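Local atomic coordinates of rhino (Drosophila simulans, PDB entry 5XYW), a protein that probably acts as an HP1-like chromatin protein of the Drosophila piRNA pathway, with a chromo shadow domain that pairs with a second copy and binds a partner protein. Residues Val43-Lys46 against Tyr47-Ala51; Cys22-Met25 against Lys26-Leu30. One frame throughout, in Å; residues are numbered along the deposited sequence.

Contact 1: Val43-Lys46 against Tyr47-Ala51; sequences VPMK and YIREA
Val43 CG1 fits into the notch between two side chains of the following helical turn, standing 4.2 Å from Tyr47 CB and 4.2 Å from Ile48 CB. Pro44 makes the next bump: its CB lies over one face of the Tyr47 ring, offset toward the rim, 4.3 Å from Tyr47 CD1. With CG anti to the carbonyl carbon (chi1 -65°), Tyr47 brings a face of its ring under Pro44 CB. Pro44 also occupies the N-cap position of helix 45-51, and its O accepts a weak but nearly straight bond (175°) from Ile48 N at 3.3 Å. The regular helix bonds follow, Arg49 N to Met45 O at 2.9 Å and Glu50 N to Lys46 O.

On another side of the turn Met45 and Arg49 cross at a slant, Met45 SD resting 3.8 Å from Arg49 CB. Because Arg49 CG is set between its backbone N and carbonyl carbon (chi1 83°), the methylenes fold back over the helix start and bring Arg49 CD to 3.7 Å from Lys46 CA. The guanidinium continues to the second subunit, making a cation-pi contact with its Phe59 and, from NE, a weak hydrogen bond to its Phe60 O. With an alanine here, Phe59 of the second subunit would probably lose its cation and Phe60 O its weak bond, while Met45 SD would keep CB but lose the Arg49 CD now 4.0 Å away. The chemistry is thus divided: Val43, Met45 and Ile48 are buried with apolar neighbours, whereas the charge of Arg49 serves the subunit interface.

Contact 2: Cys22-Met25 against Lys26-Leu30; sequences CYQM and KELFL
Gln24 and Leu28 cross at about a right angle, forming the close-packed part of this hairpin end: Gln24 CB lies 3.8 Å from Leu28 CD1, and Gln24 CD 3.9 Å from Leu28 CB. The bend at chi2 (75°) turns the amide over the leucine, where NE2 bonds to Met25 O at 2.7 Å while OE1 accepts a hydrogen bond from the backbone N of Gln24 in the second subunit. On the same sheet face Cys22 CB meets Leu30 CD2 at 3.7 Å, and Phe59 and Phe60 of helix 53-61 pack against this face.

Between the two strands the Tyr23-Phe29 face is looser: the Tyr23 side chain comes no nearer than 4.7 Å to residues 26-30. The two backbones are joined by a reciprocal pair of bonds, Tyr23 N to Phe29 O and Phe29 N to Tyr23 O, each 2.9 Å, yet the Tyr23 ring leads away from the opposite strand and has Met25 SD at its edge, in plane. Here the chain of another protein packs on both Tyr23 and Phe29. Met25 N to Glu27 O, at 2.7 Å, closes the loop, whose Lys26 and Glu27 are partly exposed. With strands running at 168°, the arrangement is an antiparallel beta hairpin, part of the three-stranded sheet of the chromo shadow domain.

How the contacts relate
Contact 2 comes first along the chain, and contact 1 follows where the third strand of the same sheet passes into helix 45-51; their centres are 11 Å apart. Strand 28-34 joins them. Met45 N lies 2.8 Å from Leu28 O and Val43 N 2.8 Å from Leu30 O, both probable hydrogen bonds; the first would tie the helix start, the second the end of strand 40-44, to strand 28-34. Side chains continue the junction, with Ile48 CG2 3.5 Å from Leu30 CD1. Both contacts also reach the second subunit, contact 1 through Met45, Arg49 and Glu50, contact 2 through Cys22, Gln24 and Leu28. Another protein's chain packs on Pro44 and on Phe29, which touch each other, consistent with a shared binding surface.

Contact 1: Val43-Lys46 against Tyr47-Ala51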
ATOM      1  N   VAL A  43       8.002  -5.054   2.066  1.00 57.13           N
ATOM      2  CA  VAL A  43       8.017  -4.549   3.419  1.00 57.71           C
ATOM      3  C   VAL A  43       6.727  -3.810   3.612  1.00 69.25           C
ATOM      4  O   VAL A  43       6.348  -3.031   2.753  1.00 82.43           O
ATOM      5  CB  VAL A  43       9.213  -3.635   3.672  1.00 71.45           C
ATOM      6  CG1 VAL A  43       9.165  -3.081   5.095  1.00 83.01           C
ATOM      7  CG2 VAL A  43      10.513  -4.385   3.411  1.00 60.94           C
ATOM      8  N   PRO A  44       6.020  -4.078   4.715  1.00 77.99           N
ATOM      9  CA  PRO A  44       4.775  -3.344   4.943  1.00 89.83           C
ATOM     10  C   PRO A  44       5.002  -1.838   5.043  1.00101.83           C
ATOM     11  O   PRO A  44       5.978  -1.381   5.642  1.00102.36           O
ATOM     12  CB  PRO A  44       4.266  -3.924   6.268  1.00 85.14           C
ATOM     13  CG  PRO A  44       4.865  -5.259   6.341  1.00 73.18           C
ATOM     14  CD  PRO A  44       6.209  -5.152   5.705  1.00 74.53           C
ATOM     15  N   MET A  45       4.099  -1.093   4.419  1.00116.56           N
ATOM     16  CA  MET A  45       4.133   0.361   4.374  1.00120.41           C
ATOM     17  C   MET A  45       4.396   1.021   5.720  1.00115.12           C
ATOM     18  O   MET A  45       5.195   1.934   5.820  1.00116.78           O
ATOM     19  CB  MET A  45       2.811   0.876   3.814  1.00126.85           C
ATOM     20  CG  MET A  45       2.431   2.256   4.306  1.00132.60           C
ATOM     21  SD  MET A  45       3.419   3.587   3.608  1.00 62.88           S
ATOM     22  CE  MET A  45       2.053   4.612   3.058  1.00 80.73           C
ATOM     23  N   LYS A  46       3.701   0.558   6.748  1.00101.97           N
ATOM     24  CA  LYS A  46       3.778   1.151   8.073  1.00 98.98           C
ATOM     25  C   LYS A  46       5.199   1.135   8.629  1.00106.17           C
ATOM     26  O   LYS A  46       5.716   2.152   9.117  1.00118.85           O
ATOM     27  CB  LYS A  46       2.818   0.412   8.999  1.00106.17           C
ATOM     28  CG  LYS A  46       1.487   0.076   8.304  1.00111.73           C
ATOM     29  CD  LYS A  46       0.496  -0.645   9.216  1.00110.90           C
ATOM     30  CE  LYS A  46      -0.885  -0.744   8.558  1.00108.61           C
ATOM     31  NZ  LYS A  46      -1.842  -1.624   9.304  1.00100.11           N
ATOM     32  N   TYR A  47       5.841  -0.019   8.533  1.00103.20           N
ATOM     33  CA  TYR A  47       7.210  -0.171   9.014  1.00100.39           C
ATOM     34  C   TYR A  47       8.142   0.816   8.320  1.00 93.93           C
ATOM     35  O   TYR A  47       8.820   1.625   8.959  1.00 93.85           O
ATOM     36  CB  TYR A  47       7.720  -1.600   8.777  1.00106.56           C
ATOM     37  CG  TYR A  47       7.013  -2.709   9.531  1.00106.12           C
ATOM     38  CD1 TYR A  47       5.733  -2.539  10.045  1.00105.01           C
ATOM     39  CD2 TYR A  47       7.636  -3.936   9.728  1.00114.67           C
ATOM     40  CE1 TYR A  47       5.088  -3.561  10.728  1.00101.13           C
ATOM     41  CE2 TYR A  47       6.999  -4.964  10.413  1.00115.41           C
ATOM     42  CZ  TYR A  47       5.721  -4.769  10.909  1.00108.49           C
ATOM     43  OH  TYR A  47       5.070  -5.782  11.591  1.00111.47           O
ATOM     44  N   ILE A  48       8.161   0.735   6.998  1.00 91.20           N
ATOM     45  CA  ILE A  48       9.072   1.525   6.195  1.00 93.95           C
ATOM     46  C   ILE A  48       8.807   3.019   6.416  1.00 91.85           C
ATOM     47  O   ILE A  48       9.724   3.826   6.450  1.00 82.26           O
ATOM     48  CB  ILE A  48       8.938   1.139   4.697  1.00 85.91           C
ATOM     49  CG1 ILE A  48      10.138   1.602   3.882  1.00 80.02           C
ATOM     50  CG2 ILE A  48       7.639   1.636   4.106  1.00 91.80           C
ATOM     51  CD1 ILE A  48      11.264   0.607   3.894  1.00 87.61           C
ATOM     52  N   ARG A  49       7.543   3.360   6.628  1.00100.00           N
ATOM     53  CA  ARG A  49       7.111   4.744   6.689  1.00103.53           C
ATOM     54  C   ARG A  49       7.436   5.343   8.031  1.00100.51           C
ATOM     55  O   ARG A  49       7.563   6.546   8.146  1.00106.10           O
ATOM     56  CB  ARG A  49       5.608   4.865   6.433  1.00112.19           C
ATOM     57  CG  ARG A  49       4.787   4.598   7.668  1.00114.03           C
ATOM     58  CD  ARG A  49       3.308   4.748   7.457  1.00115.96           C
ATOM     59  NE  ARG A  49       2.712   5.352   8.641  1.00117.94           N
ATOM     60  CZ  ARG A  49       1.410   5.418   8.867  1.00117.88           C
ATOM     61  NH1 ARG A  49       0.573   4.905   7.985  1.00106.54           N
ATOM     62  NH2 ARG A  49       0.950   5.991   9.970  1.00130.25           N
ATOM     63  N   GLU A  50       7.540   4.526   9.065  1.00 98.70           N
ATOM     64  CA  GLU A  50       8.066   5.085  10.298  1.00101.41           C
ATOM     65  C   GLU A  50       9.574   5.204  10.153  1.00 93.65           C
ATOM     66  O   GLU A  50      10.151   6.242  10.439  1.00 94.26           O
ATOM     67  CB  GLU A  50       7.688   4.235  11.507  1.00114.69           C
ATOM     68  CG  GLU A  50       6.233   4.377  11.934  1.00126.84           C
ATOM     69  CD  GLU A  50       5.814   3.304  12.927  1.00137.93           C
ATOM     70  OE1 GLU A  50       6.621   2.386  13.196  1.00140.87           O
ATOM     71  OE2 GLU A  50       4.676   3.376  13.438  1.00141.21           O
ATOM     72  N   ALA A  51      10.204   4.144   9.664  1.00 95.48           N
ATOM     73  CA  ALA A  51      11.657   4.117   9.548  1.00 93.79           C
ATOM     74  C   ALA A  51      12.225   5.231   8.644  1.00 90.47           C
ATOM     75  O   ALA A  51      13.088   5.994   9.072  1.00 86.14           O
ATOM     76  CB  ALA A  51      12.097   2.750   9.049  1.00 93.97           C
TER

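Contact 2: Cys22-Met25 against Lys26-Leu30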
ATOM      1  N   CYS A  22       5.064  -0.732  -5.500  1.00 60.35           N
ATOM      2  CA  CYS A  22       4.181  -1.007  -4.375  1.00 61.72           C
ATOM      3  C   CYS A  22       2.994  -1.886  -4.775  1.00 57.16           C
ATOM      4  O   CYS A  22       2.665  -1.995  -5.958  1.00 56.87           O
ATOM      5  CB  CYS A  22       3.690   0.312  -3.764  1.00 54.38           C
ATOM      6  SG  CYS A  22       2.255   0.974  -4.627  1.00 66.90           S
ATOM      7  N   TYR A  23       2.361  -2.523  -3.788  1.00 56.11           N
ATOM      8  CA  TYR A  23       1.136  -3.299  -4.034  1.00 54.41           C
ATOM      9  C   TYR A  23       0.214  -3.277  -2.812  1.00 55.15           C
ATOM     10  O   TYR A  23       0.589  -3.614  -1.689  1.00 57.63           O
ATOM     11  CB  TYR A  23       1.463  -4.748  -4.444  1.00 54.43           C
ATOM     12  CG  TYR A  23       0.239  -5.512  -4.887  1.00 58.38           C
ATOM     13  CD1 TYR A  23      -0.405  -5.197  -6.080  1.00 59.05           C
ATOM     14  CD2 TYR A  23      -0.308  -6.528  -4.094  1.00 67.45           C
ATOM     15  CE1 TYR A  23      -1.568  -5.874  -6.480  1.00 57.66           C
ATOM     16  CE2 TYR A  23      -1.449  -7.220  -4.494  1.00 63.05           C
ATOM     17  CZ  TYR A  23      -2.077  -6.880  -5.679  1.00 60.91           C
ATOM     18  OH  TYR A  23      -3.206  -7.568  -6.050  1.00 72.21           O
ATOM     19  N   GLN A  24      -1.009  -2.846  -3.049  1.00 54.79           N
ATOM     20  CA  GLN A  24      -1.955  -2.645  -1.971  1.00 63.03           C
ATOM     21  C   GLN A  24      -2.791  -3.881  -1.741  1.00 68.64           C
ATOM     22  O   GLN A  24      -3.541  -4.278  -2.623  1.00 69.92           O
ATOM     23  CB  GLN A  24      -2.876  -1.459  -2.281  1.00 63.24           C
ATOM     24  CG  GLN A  24      -3.953  -1.232  -1.258  1.00 63.61           C
ATOM     25  CD  GLN A  24      -3.407  -0.611   0.002  1.00 75.44           C
ATOM     26  OE1 GLN A  24      -2.713   0.404  -0.049  1.00 73.66           O
ATOM     27  NE2 GLN A  24      -3.693  -1.229   1.142  1.00 80.24           N
ATOM     28  N   MET A  25      -2.658  -4.483  -0.560  1.00 76.58           N
ATOM     29  CA  MET A  25      -3.572  -5.541  -0.102  1.00 75.67           C
ATOM     30  C   MET A  25      -4.262  -5.050   1.177  1.00 82.81           C
ATOM     31  O   MET A  25      -4.469  -3.845   1.338  1.00 92.44           O
ATOM     32  CB  MET A  25      -2.824  -6.863   0.129  1.00 70.24           C
ATOM     33  CG  MET A  25      -2.025  -7.317  -1.076  1.00 74.69           C
ATOM     34  SD  MET A  25      -1.255  -8.957  -1.003  1.00 49.82           S
ATOM     35  CE  MET A  25      -2.653  -9.947  -0.477  1.00 90.23           C
ATOM     36  N   LYS A  26      -4.619  -5.961   2.081  1.00 76.30           N
ATOM     37  CA  LYS A  26      -5.045  -5.562   3.425  1.00 78.20           C
ATOM     38  C   LYS A  26      -3.991  -4.623   3.990  1.00 80.94           C
ATOM     39  O   LYS A  26      -4.294  -3.656   4.670  1.00 94.40           O
ATOM     40  CB  LYS A  26      -5.231  -6.769   4.353  1.00 77.25           C
ATOM     41  CG  LYS A  26      -4.144  -7.850   4.191  1.00 94.35           C
ATOM     42  CD  LYS A  26      -4.280  -9.010   5.195  1.00108.11           C
ATOM     43  CE  LYS A  26      -3.904  -8.596   6.624  1.00113.89           C
ATOM     44  NZ  LYS A  26      -3.907  -9.760   7.574  1.00108.76           N
ATOM     45  N   GLU A  27      -2.737  -4.922   3.702  1.00 74.22           N
ATOM     46  CA  GLU A  27      -1.683  -3.999   4.003  1.00 74.30           C
ATOM     47  C   GLU A  27      -1.066  -3.531   2.694  1.00 72.98           C
ATOM     48  O   GLU A  27      -1.106  -4.239   1.686  1.00 69.13           O
ATOM     49  CB  GLU A  27      -0.651  -4.634   4.926  1.00 67.96           C
ATOM     50  CG  GLU A  27      -1.110  -4.614   6.360  1.00 86.16           C
ATOM     51  CD  GLU A  27      -0.047  -5.085   7.312  1.00107.41           C
ATOM     52  OE1 GLU A  27       1.107  -5.244   6.866  1.00104.69           O
ATOM     53  OE2 GLU A  27      -0.365  -5.300   8.503  1.00125.58           O
ATOM     54  N   LEU A  28      -0.551  -2.307   2.712  1.00 62.54           N
ATOM     55  CA  LEU A  28       0.196  -1.785   1.595  1.00 65.79           C
ATOM     56  C   LEU A  28       1.625  -2.318   1.681  1.00 69.70           C
ATOM     57  O   LEU A  28       2.243  -2.325   2.747  1.00 76.78           O
ATOM     58  CB  LEU A  28       0.155  -0.265   1.617  1.00 57.51           C
ATOM     59  CG  LEU A  28       0.745   0.543   0.473  1.00 55.19           C
ATOM     60  CD1 LEU A  28       0.368  -0.004  -0.893  1.00 48.43           C
ATOM     61  CD2 LEU A  28       0.263   1.954   0.616  1.00 71.19           C
ATOM     62  N   PHE A  29       2.142  -2.807   0.569  1.00 65.34           N
ATOM     63  CA  PHE A  29       3.500  -3.324   0.555  1.00 63.25           C
ATOM     64  C   PHE A  29       4.368  -2.486  -0.341  1.00 57.35           C
ATOM     65  O   PHE A  29       3.942  -2.076  -1.415  1.00 58.53           O
ATOM     66  CB  PHE A  29       3.537  -4.780   0.085  1.00 70.32           C
ATOM     67  CG  PHE A  29       3.307  -5.756   1.179  1.00 70.68           C
ATOM     68  CD1 PHE A  29       4.332  -6.071   2.057  1.00 72.42           C
ATOM     69  CD2 PHE A  29       2.058  -6.330   1.354  1.00 59.93           C
ATOM     70  CE1 PHE A  29       4.114  -6.958   3.089  1.00 80.93           C
ATOM     71  CE2 PHE A  29       1.827  -7.203   2.383  1.00 59.46           C
ATOM     72  CZ  PHE A  29       2.849  -7.535   3.249  1.00 74.55           C
ATOM     73  N   LEU A  30       5.581  -2.226   0.114  1.00 59.12           N
ATOM     74  CA  LEU A  30       6.554  -1.549  -0.707  1.00 64.47           C
ATOM     75  C   LEU A  30       7.619  -2.544  -1.023  1.00 61.82           C
ATOM     76  O   LEU A  30       8.079  -3.280  -0.154  1.00 62.30           O
ATOM     77  CB  LEU A  30       7.161  -0.314  -0.017  1.00 60.04           C
ATOM     78  CG  LEU A  30       6.233   0.787   0.507  1.00 56.24           C
ATOM     79  CD1 LEU A  30       7.041   2.022   0.723  1.00 62.25           C
ATOM     80  CD2 LEU A  30       5.052   1.072  -0.419  1.00 48.30           C
TER